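Side-chain contacts in glutamine--tRNA ligase (Saccharomyces cerevisiae, PDB 3TL4), which charges tRNA(Gln) with glutamine at the expense of ATP, this chain being its appended N-terminal tRNA-binding domain: residues 14-19 with 50-55; 55-60 with 83-88; 59-64 with 90-95. One frame throughout, in Å; residues are numbered along the deposited sequence.

Contact 1 (14-19 with 50-55); sequences VGFEDK and STRALV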
loop_
_atom_site.group_PDB
_atom_site.type_symbol
_atom_site.label_atom_id
_atom_site.label_comp_id
_atom_site.label_asym_id
_atom_site.label_seq_id
_atom_site.Cartn_x
_atom_site.Cartn_y
_atom_site.Cartn_z
ATOM N N VAL A 14 9.313 0.657 -21.130
ATOM C CA VAL A 14 8.306 1.214 -20.231
ATOM C C VAL A 14 8.976 2.104 -19.169
ATOM O O VAL A 14 8.310 2.771 -18.374
ATOM C CB VAL A 14 7.385 0.123 -19.626
ATOM C CG1 VAL A 14 6.934 -0.850 -20.720
ATOM C CG2 VAL A 14 8.062 -0.622 -18.511
ATOM N N GLY A 15 10.304 2.131 -19.183
ATOM C CA GLY A 15 11.035 3.114 -18.406
ATOM C C GLY A 15 11.702 2.619 -17.141
ATOM O O GLY A 15 12.147 3.425 -16.329
ATOM N N PHE A 16 11.772 1.306 -16.961
ATOM C CA PHE A 16 12.554 0.761 -15.859
ATOM C C PHE A 16 14.000 1.124 -16.123
ATOM O O PHE A 16 14.469 1.034 -17.259
ATOM C CB PHE A 16 12.401 -0.765 -15.736
ATOM C CG PHE A 16 11.129 -1.195 -15.075
ATOM C CD1 PHE A 16 10.945 -1.016 -13.713
ATOM C CD2 PHE A 16 10.115 -1.786 -15.810
ATOM C CE1 PHE A 16 9.765 -1.410 -13.095
ATOM C CE2 PHE A 16 8.937 -2.171 -15.203
ATOM C CZ PHE A 16 8.759 -1.986 -13.845
ATOM N N GLU A 17 14.698 1.564 -15.082
ATOM C CA GLU A 17 16.102 1.907 -15.235
ATOM C C GLU A 17 16.946 0.647 -15.392
ATOM O O GLU A 17 16.582 -0.438 -14.910
ATOM C CB GLU A 17 16.588 2.777 -14.074
ATOM C CG GLU A 17 16.010 4.198 -14.085
ATOM C CD GLU A 17 16.390 5.002 -15.337
ATOM O OE1 GLU A 17 17.452 4.722 -15.942
ATOM O OE2 GLU A 17 15.621 5.917 -15.715
ATOM N N ASP A 18 18.071 0.813 -16.079
ATOM C CA ASP A 18 18.926 -0.288 -16.512
ATOM C C ASP A 18 19.409 -1.204 -15.388
ATOM O O ASP A 18 19.500 -2.422 -15.562
ATOM C CB ASP A 18 20.108 0.280 -17.289
ATOM C CG ASP A 18 19.670 1.287 -18.335
ATOM O OD1 ASP A 18 19.601 0.917 -19.526
ATOM O OD2 ASP A 18 19.361 2.443 -17.960
ATOM N N LYS A 19 19.715 -0.617 -14.239
ATOM C CA LYS A 19 20.157 -1.391 -13.089
ATOM C C LYS A 19 18.999 -2.197 -12.510
ATOM O O LYS A 19 19.197 -3.282 -11.960
ATOM C CB LYS A 19 20.748 -0.461 -12.034
ATOM C CG LYS A 19 20.994 -1.097 -10.681
ATOM C CD LYS A 19 21.306 -0.010 -9.671
ATOM C CE LYS A 19 20.591 1.284 -10.056
ATOM N NZ LYS A 19 20.775 2.388 -9.073
ATOM N N SER A 50 5.552 5.325 -10.300
ATOM C CA SER A 50 4.525 4.752 -9.443
ATOM C C SER A 50 3.902 3.467 -10.016
ATOM O O SER A 50 3.870 2.436 -9.345
ATOM C CB SER A 50 3.444 5.802 -9.155
ATOM O OG SER A 50 2.327 5.245 -8.476
ATOM N N THR A 51 3.401 3.517 -11.245
ATOM C CA THR A 51 2.720 2.343 -11.795
ATOM C C THR A 51 3.697 1.218 -12.181
ATOM O O THR A 51 3.390 0.043 -11.988
ATOM C CB THR A 51 1.734 2.692 -12.944
ATOM O OG1 THR A 51 2.405 3.428 -13.963
ATOM C CG2 THR A 51 0.573 3.536 -12.419
ATOM N N ARG A 52 4.879 1.575 -12.689
ATOM C CA ARG A 52 5.939 0.589 -12.891
ATOM C C ARG A 52 6.189 -0.202 -11.598
ATOM O O ARG A 52 6.288 -1.434 -11.610
ATOM C CB ARG A 52 7.250 1.256 -13.341
ATOM C CG ARG A 52 7.256 1.787 -14.774
ATOM C CD ARG A 52 8.675 2.142 -15.197
ATOM N NE ARG A 52 9.143 3.378 -14.576
ATOM C CZ ARG A 52 8.959 4.572 -15.115
ATOM N NH1 ARG A 52 8.320 4.667 -16.274
ATOM N NH2 ARG A 52 9.400 5.663 -14.506
ATOM N N ALA A 53 6.296 0.510 -10.482
ATOM C CA ALA A 53 6.568 -0.130 -9.203
ATOM C C ALA A 53 5.398 -1.008 -8.771
ATOM O O ALA A 53 5.586 -2.105 -8.264
ATOM C CB ALA A 53 6.862 0.924 -8.134
ATOM N N LEU A 54 4.186 -0.517 -8.981
ATOM C CA LEU A 54 2.993 -1.237 -8.568
ATOM C C LEU A 54 2.791 -2.503 -9.396
ATOM O O LEU A 54 2.402 -3.545 -8.859
ATOM C CB LEU A 54 1.759 -0.329 -8.647
ATOM C CG LEU A 54 1.733 0.809 -7.628
ATOM C CD1 LEU A 54 0.584 1.783 -7.913
ATOM C CD2 LEU A 54 1.625 0.252 -6.226
ATOM N N VAL A 55 3.070 -2.421 -10.693
ATOM C CA VAL A 55 2.945 -3.602 -11.536
ATOM C C VAL A 55 4.054 -4.611 -11.206
ATOM O O VAL A 55 3.827 -5.823 -11.231
ATOM C CB VAL A 55 2.876 -3.265 -13.042
ATOM C CG1 VAL A 55 4.185 -2.648 -13.524
ATOM C CG2 VAL A 55 2.550 -4.514 -13.846
#
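The Schellman motif that closes helix 4-13 is where Arg52 of helix 49-62 meets Val14, Gly15 and Phe16. Gly15, with phi at 105°, is the C-prime residue of that motif, the backbone N of Gly15 and of Phe16 both bonded to carbonyls of the last turn of helix 4-13. The turn leaves the carbonyl of Val14 facing Arg52, whose NH1 donates to Val14 O at 2.8 Å. The N-H...O angle of 140° shows a bent bond; the donor lies in the carbonyl plane, whereas the oxygen is tilted out of the guanidinium plane. Gly15 O stands over one face of the guanidinium group, offset toward its rim, and its 3.5 Å separation from Arg52 NE has too poor an angle for a hydrogen bond. The arginine chain bends at its third torsion (chi3 -74°), which turns the guanidinium toward the Val14 carbonyl while CD stays behind over the Phe16 ring. CD sits 4.0 Å from the centroid of the Phe16 ring, almost on the ring normal, a CH-pi contact over the face. The far end of the same ring reaches the helix itself, Phe16 CZ lying 3.6 Å from Arg52 CB and 3.4 Å from Arg52 O. Arg52 therefore contributes apolar carbon to the ring and a donor to the turn. With an alanine here, Val14 O is likely to lose this donor and the Phe16 ring the CD that covers its face. Trp47 touches both Val14 and Arg52, adding a loop residue to the junction. Evidence from phi and the paired backbone bonds makes this a glycine-terminated Schellman helix end, joined by an arginine to a neighbouring helix of the all-helical domain.

Contact 2 (55-60 with 83-88); sequences VHNLAS and KTSLQV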
loop_
_atom_site.group_PDB
_atom_site.type_symbol
_atom_site.label_atom_id
_atom_site.label_comp_id
_atom_site.label_asym_id
_atom_site.label_seq_id
_atom_site.Cartn_x
_atom_site.Cartn_y
_atom_site.Cartn_z
ATOM N N VAL A 55 3.070 -2.421 -10.693
ATOM C CA VAL A 55 2.945 -3.602 -11.536
ATOM C C VAL A 55 4.054 -4.611 -11.206
ATOM O O VAL A 55 3.827 -5.823 -11.231
ATOM C CB VAL A 55 2.876 -3.265 -13.042
ATOM C CG1 VAL A 55 4.185 -2.648 -13.524
ATOM C CG2 VAL A 55 2.550 -4.514 -13.846
ATOM N N HIS A 56 5.237 -4.125 -10.841
ATOM C CA HIS A 56 6.268 -5.039 -10.361
ATOM C C HIS A 56 5.861 -5.742 -9.060
ATOM O O HIS A 56 6.068 -6.944 -8.909
ATOM C CB HIS A 56 7.618 -4.357 -10.201
ATOM C CG HIS A 56 8.732 -5.319 -9.940
ATOM N ND1 HIS A 56 9.629 -5.166 -8.906
ATOM C CD2 HIS A 56 9.073 -6.476 -10.562
ATOM C CE1 HIS A 56 10.480 -6.175 -8.910
ATOM N NE2 HIS A 56 10.164 -6.982 -9.908
ATOM N N ASN A 57 5.287 -4.997 -8.121
ATOM C CA ASN A 57 4.667 -5.618 -6.952
ATOM C C ASN A 57 3.741 -6.746 -7.368
ATOM O O ASN A 57 3.820 -7.852 -6.841
ATOM C CB ASN A 57 3.817 -4.620 -6.170
ATOM C CG ASN A 57 4.640 -3.631 -5.370
ATOM O OD1 ASN A 57 4.157 -2.542 -5.048
ATOM N ND2 ASN A 57 5.879 -4.003 -5.032
ATOM N N LEU A 58 2.837 -6.445 -8.297
ATOM C CA LEU A 58 1.863 -7.433 -8.741
ATOM C C LEU A 58 2.547 -8.648 -9.325
ATOM O O LEU A 58 2.145 -9.782 -9.050
ATOM C CB LEU A 58 0.900 -6.848 -9.770
ATOM C CG LEU A 58 -0.120 -7.860 -10.300
ATOM C CD1 LEU A 58 -0.884 -8.525 -9.140
ATOM C CD2 LEU A 58 -1.083 -7.183 -11.246
ATOM N N ALA A 59 3.578 -8.407 -10.137
ATOM C CA ALA A 59 4.318 -9.489 -10.766
ATOM C C ALA A 59 4.979 -10.333 -9.693
ATOM O O ALA A 59 5.087 -11.553 -9.831
ATOM C CB ALA A 59 5.356 -8.944 -11.718
ATOM N N SER A 60 5.418 -9.682 -8.615
ATOM C CA SER A 60 6.127 -10.400 -7.561
ATOM C C SER A 60 5.153 -11.277 -6.751
ATOM O O SER A 60 5.564 -12.271 -6.143
ATOM C CB SER A 60 6.930 -9.435 -6.678
ATOM O OG SER A 60 6.121 -8.854 -5.674
ATOM N N LYS A 83 -3.510 2.628 -5.747
ATOM C CA LYS A 83 -2.379 3.547 -5.613
ATOM C C LYS A 83 -1.230 3.020 -4.756
ATOM O O LYS A 83 -0.116 3.526 -4.854
ATOM C CB LYS A 83 -2.833 4.897 -5.031
ATOM C CG LYS A 83 -3.903 5.623 -5.817
ATOM C CD LYS A 83 -3.433 5.977 -7.226
ATOM C CE LYS A 83 -2.438 7.133 -7.226
ATOM N NZ LYS A 83 -2.074 7.588 -8.604
ATOM N N THR A 84 -1.483 2.033 -3.901
ATOM C CA THR A 84 -0.431 1.572 -2.985
ATOM C C THR A 84 -0.147 0.076 -3.117
ATOM O O THR A 84 -0.956 -0.673 -3.676
ATOM C CB THR A 84 -0.763 1.907 -1.504
ATOM O OG1 THR A 84 -1.950 1.215 -1.113
ATOM C CG2 THR A 84 -0.994 3.396 -1.326
ATOM N N SER A 85 1.012 -0.342 -2.611
ATOM C CA SER A 85 1.382 -1.753 -2.554
ATOM C C SER A 85 0.346 -2.509 -1.759
ATOM O O SER A 85 0.050 -3.674 -2.044
ATOM C CB SER A 85 2.728 -1.932 -1.861
ATOM O OG SER A 85 3.753 -1.310 -2.599
ATOM N N LEU A 86 -0.174 -1.831 -0.743
ATOM C CA LEU A 86 -1.201 -2.372 0.133
ATOM C C LEU A 86 -2.498 -2.656 -0.631
ATOM O O LEU A 86 -3.100 -3.706 -0.452
ATOM C CB LEU A 86 -1.451 -1.402 1.286
ATOM C CG LEU A 86 -2.236 -1.957 2.468
ATOM C CD1 LEU A 86 -1.391 -2.974 3.205
ATOM C CD2 LEU A 86 -2.666 -0.840 3.402
ATOM N N GLN A 87 -2.920 -1.729 -1.488
ATOM C CA GLN A 87 -4.126 -1.934 -2.305
ATOM C C GLN A 87 -3.900 -3.016 -3.342
ATOM O O GLN A 87 -4.812 -3.784 -3.660
ATOM C CB GLN A 87 -4.545 -0.652 -3.026
ATOM C CG GLN A 87 -5.115 0.432 -2.122
ATOM C CD GLN A 87 -5.682 1.587 -2.917
ATOM O OE1 GLN A 87 -4.956 2.487 -3.326
ATOM N NE2 GLN A 87 -6.985 1.565 -3.143
ATOM N N VAL A 88 -2.687 -3.070 -3.879
ATOM C CA VAL A 88 -2.371 -4.078 -4.885
ATOM C C VAL A 88 -2.349 -5.475 -4.267
ATOM O O VAL A 88 -2.817 -6.439 -4.871
ATOM C CB VAL A 88 -1.053 -3.785 -5.611
ATOM C CG1 VAL A 88 -0.738 -4.895 -6.610
ATOM C CG2 VAL A 88 -1.145 -2.443 -6.316
#
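Asn57 and Leu58 of helix 49-62 meet Ser85 and Val88 in the first turn of helix 85-98, a helix-helix contact at a capped N-terminus. Taking helix 49-62 in order, Val55 turns from helix 85-98 and packs on Trp47 and Leu34. Asn57 is the polar link: its CG lies beside the backbone N (chi1 -74°), and OD1 accepts from Ser85 OG at 2.8 Å. The hydroxyl approaches from above the amide's carbonyl plane, 38° out of it, with a C=O...O angle of 133°, so no lone pair is met squarely. Leu58 follows with an apolar touch, its CB lying 4.1 Å from Val88 CG1. Val88 CG1 is anti to the Val88 N, which turns it toward Leu58. The Leu58 side chain also packs on Leu37 of helix 28-39 and on Ile73 and Val74 of helix 70-78. Ser60 turns back on its own helix, OG donating to Asn57 O at 2.8 Å. The pairing of Asn57 with Ser85 and Leu58 with Val88 thus sets a hydrogen bond beside an apolar contact. On the 83-88 side, the N-terminus is defined by Thr84 at the N-cap, and Gln87 ties it to the preceding residue: Gln87 N donates to Thr84 OG1 at 3.1 Å, and Gln87 OE1 receives Lys83 N at 2.8 Å.

Contact 3 (59-64 with 90-95); sequences ASFVKG and AAFKYV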
loop_
_atom_site.group_PDB
_atom_site.type_symbol
_atom_site.label_atom_id
_atom_site.label_comp_id
_atom_site.label_asym_id
_atom_site.label_seq_id
_atom_site.Cartn_x
_atom_site.Cartn_y
_atom_site.Cartn_z
ATOM N N ALA A 59 3.578 -8.407 -10.137
ATOM C CA ALA A 59 4.318 -9.489 -10.766
ATOM C C ALA A 59 4.979 -10.333 -9.693
ATOM O O ALA A 59 5.087 -11.553 -9.831
ATOM C CB ALA A 59 5.356 -8.944 -11.718
ATOM N N SER A 60 5.418 -9.682 -8.615
ATOM C CA SER A 60 6.127 -10.400 -7.561
ATOM C C SER A 60 5.153 -11.277 -6.751
ATOM O O SER A 60 5.564 -12.271 -6.143
ATOM C CB SER A 60 6.930 -9.435 -6.678
ATOM O OG SER A 60 6.121 -8.854 -5.674
ATOM N N PHE A 61 3.866 -10.915 -6.774
ATOM C CA PHE A 61 2.812 -11.707 -6.138
ATOM C C PHE A 61 2.408 -12.896 -7.017
ATOM O O PHE A 61 2.205 -14.001 -6.529
ATOM C CB PHE A 61 1.575 -10.849 -5.920
ATOM C CG PHE A 61 1.778 -9.708 -4.985
ATOM C CD1 PHE A 61 2.578 -9.843 -3.866
ATOM C CD2 PHE A 61 1.162 -8.499 -5.225
ATOM C CE1 PHE A 61 2.755 -8.789 -3.011
ATOM C CE2 PHE A 61 1.325 -7.439 -4.370
ATOM C CZ PHE A 61 2.125 -7.579 -3.262
ATOM N N VAL A 62 2.274 -12.643 -8.315
ATOM C CA VAL A 62 1.878 -13.662 -9.280
ATOM C C VAL A 62 2.984 -14.698 -9.487
ATOM O O VAL A 62 2.701 -15.888 -9.610
ATOM C CB VAL A 62 1.515 -13.019 -10.633
ATOM C CG1 VAL A 62 1.265 -14.082 -11.684
ATOM C CG2 VAL A 62 0.305 -12.117 -10.479
ATOM N N LYS A 63 4.228 -14.216 -9.524
ATOM C CA LYS A 63 5.469 -15.016 -9.598
ATOM C C LYS A 63 5.431 -16.257 -10.488
ATOM O O LYS A 63 5.649 -17.387 -10.031
ATOM C CB LYS A 63 6.045 -15.324 -8.194
ATOM C CG LYS A 63 5.085 -16.040 -7.248
ATOM C CD LYS A 63 5.549 -15.977 -5.786
ATOM C CE LYS A 63 4.452 -16.479 -4.827
ATOM N NZ LYS A 63 4.643 -17.880 -4.337
ATOM N N GLY A 64 5.162 -16.022 -11.767
ATOM C CA GLY A 64 5.212 -17.058 -12.775
ATOM C C GLY A 64 3.921 -17.823 -12.966
ATOM O O GLY A 64 3.763 -18.529 -13.957
ATOM N N ALA A 90 -4.074 -6.403 -1.570
ATOM C CA ALA A 90 -5.494 -6.695 -1.370
ATOM C C ALA A 90 -6.221 -7.103 -2.663
ATOM O O ALA A 90 -6.966 -8.064 -2.682
ATOM C CB ALA A 90 -6.199 -5.504 -0.725
ATOM N N ALA A 91 -6.028 -6.344 -3.732
ATOM C CA ALA A 91 -6.678 -6.654 -4.995
ATOM C C ALA A 91 -6.224 -8.031 -5.494
ATOM O O ALA A 91 -7.021 -8.812 -5.996
ATOM C CB ALA A 91 -6.377 -5.576 -6.021
ATOM N N PHE A 92 -4.935 -8.317 -5.356
ATOM C CA PHE A 92 -4.400 -9.632 -5.691
ATOM C C PHE A 92 -5.047 -10.742 -4.861
ATOM O O PHE A 92 -5.479 -11.755 -5.388
ATOM C CB PHE A 92 -2.880 -9.670 -5.520
ATOM C CG PHE A 92 -2.304 -11.045 -5.641
ATOM C CD1 PHE A 92 -2.147 -11.638 -6.883
ATOM C CD2 PHE A 92 -1.940 -11.756 -4.514
ATOM C CE1 PHE A 92 -1.642 -12.920 -7.002
ATOM C CE2 PHE A 92 -1.419 -13.030 -4.626
ATOM C CZ PHE A 92 -1.273 -13.612 -5.875
ATOM N N LYS A 93 -5.116 -10.556 -3.555
ATOM C CA LYS A 93 -5.735 -11.567 -2.721
ATOM C C LYS A 93 -7.194 -11.787 -3.086
ATOM O O LYS A 93 -7.671 -12.912 -3.028
ATOM C CB LYS A 93 -5.568 -11.238 -1.239
ATOM C CG LYS A 93 -4.154 -11.512 -0.761
ATOM C CD LYS A 93 -3.814 -10.798 0.538
ATOM C CE LYS A 93 -2.355 -11.065 0.910
ATOM N NZ LYS A 93 -1.925 -10.338 2.139
ATOM N N TYR A 94 -7.890 -10.723 -3.478
ATOM C CA TYR A 94 -9.311 -10.818 -3.800
ATOM C C TYR A 94 -9.516 -11.569 -5.095
ATOM O O TYR A 94 -10.378 -12.438 -5.190
ATOM C CB TYR A 94 -9.967 -9.436 -3.931
ATOM C CG TYR A 94 -11.457 -9.537 -4.213
ATOM C CD1 TYR A 94 -12.357 -9.699 -3.175
ATOM C CD2 TYR A 94 -11.960 -9.507 -5.517
ATOM C CE1 TYR A 94 -13.722 -9.806 -3.405
ATOM C CE2 TYR A 94 -13.340 -9.622 -5.761
ATOM C CZ TYR A 94 -14.208 -9.771 -4.687
ATOM O OH TYR A 94 -15.571 -9.885 -4.860
ATOM N N VAL A 95 -8.726 -11.212 -6.096
ATOM C CA VAL A 95 -8.866 -11.790 -7.417
ATOM C C VAL A 95 -8.459 -13.254 -7.375
ATOM O O VAL A 95 -9.070 -14.091 -8.046
ATOM C CB VAL A 95 -8.093 -10.978 -8.483
ATOM C CG1 VAL A 95 -8.134 -11.677 -9.831
ATOM C CG2 VAL A 95 -8.701 -9.585 -8.608
#
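Phe92 carries its CG anti to the backbone N (chi1 171°), which extends the ring from helix 85-98 toward Phe61, whose own CG lies anti to the carbonyl carbon (chi1 -64°) and turns its ring away from the Phe92 ring, to lie along Val88 and Asp89 of the same helix. The consequence is that Phe61 presents its CB, not its ring, to Phe92. This CB stands 3.7 Å from the centroid of the Phe92 ring and almost on the ring normal, a CH-pi contact centred on the face. Atoms across the ring support the centring, Phe61 CB being 3.9 Å from Phe92 CD2 and 4.0 Å from Phe92 CE1. The two rings themselves hardly overlap: their planes are 28° apart and their centroids 5.5 Å apart, so the pair owes little to stacking. Phe92 CZ comes within 3.6 Å of the backbone oxygen Phe61 O, which places the end of the ring against the main chain of the last helical turn. Val62 supplies the other apolar touch, its CG2 lying 4.1 Å from Phe92 CE1, with the valine and phenylalanine side chains crossing at a slant. Helix 49-62 ends here, Lys63 being the first residue to leave it, with positive phi. The joint therefore couples the C-terminal turn of helix 49-62 to the middle of helix 85-98. On its other sides Ala59 and Val62 lean on helix 28-39, while Ala91 and Val95 pack on Met107 of helix 104-109, so the two contacting helices lie between these in an all-helical bundle.

How the contacts relate
Helix 49-62 runs through all three contacts: its early turns serve contact 1 and its later turns contacts 2 and 3, which both pair it with helix 85-98. Contact 2 lies deepest, its centre about 7 Å from the centre of the chain, against about 13 Å for contact 3 and about 17 Å for contact 1; each is only partly buried. Chemistry shifts from a charged donor on a turn carbonyl, through a hydroxyl-amide bond beside an aliphatic touch, to mainly aromatic and aliphatic carbon without an intersegment hydrogen bond; contacts 1 and 3 both set an alkyl group over a ring. Leu54 CD2 on Val88 CG2 links contacts 1 and 2, Leu58 CD1 on Phe92 CD1 contacts 2 and 3.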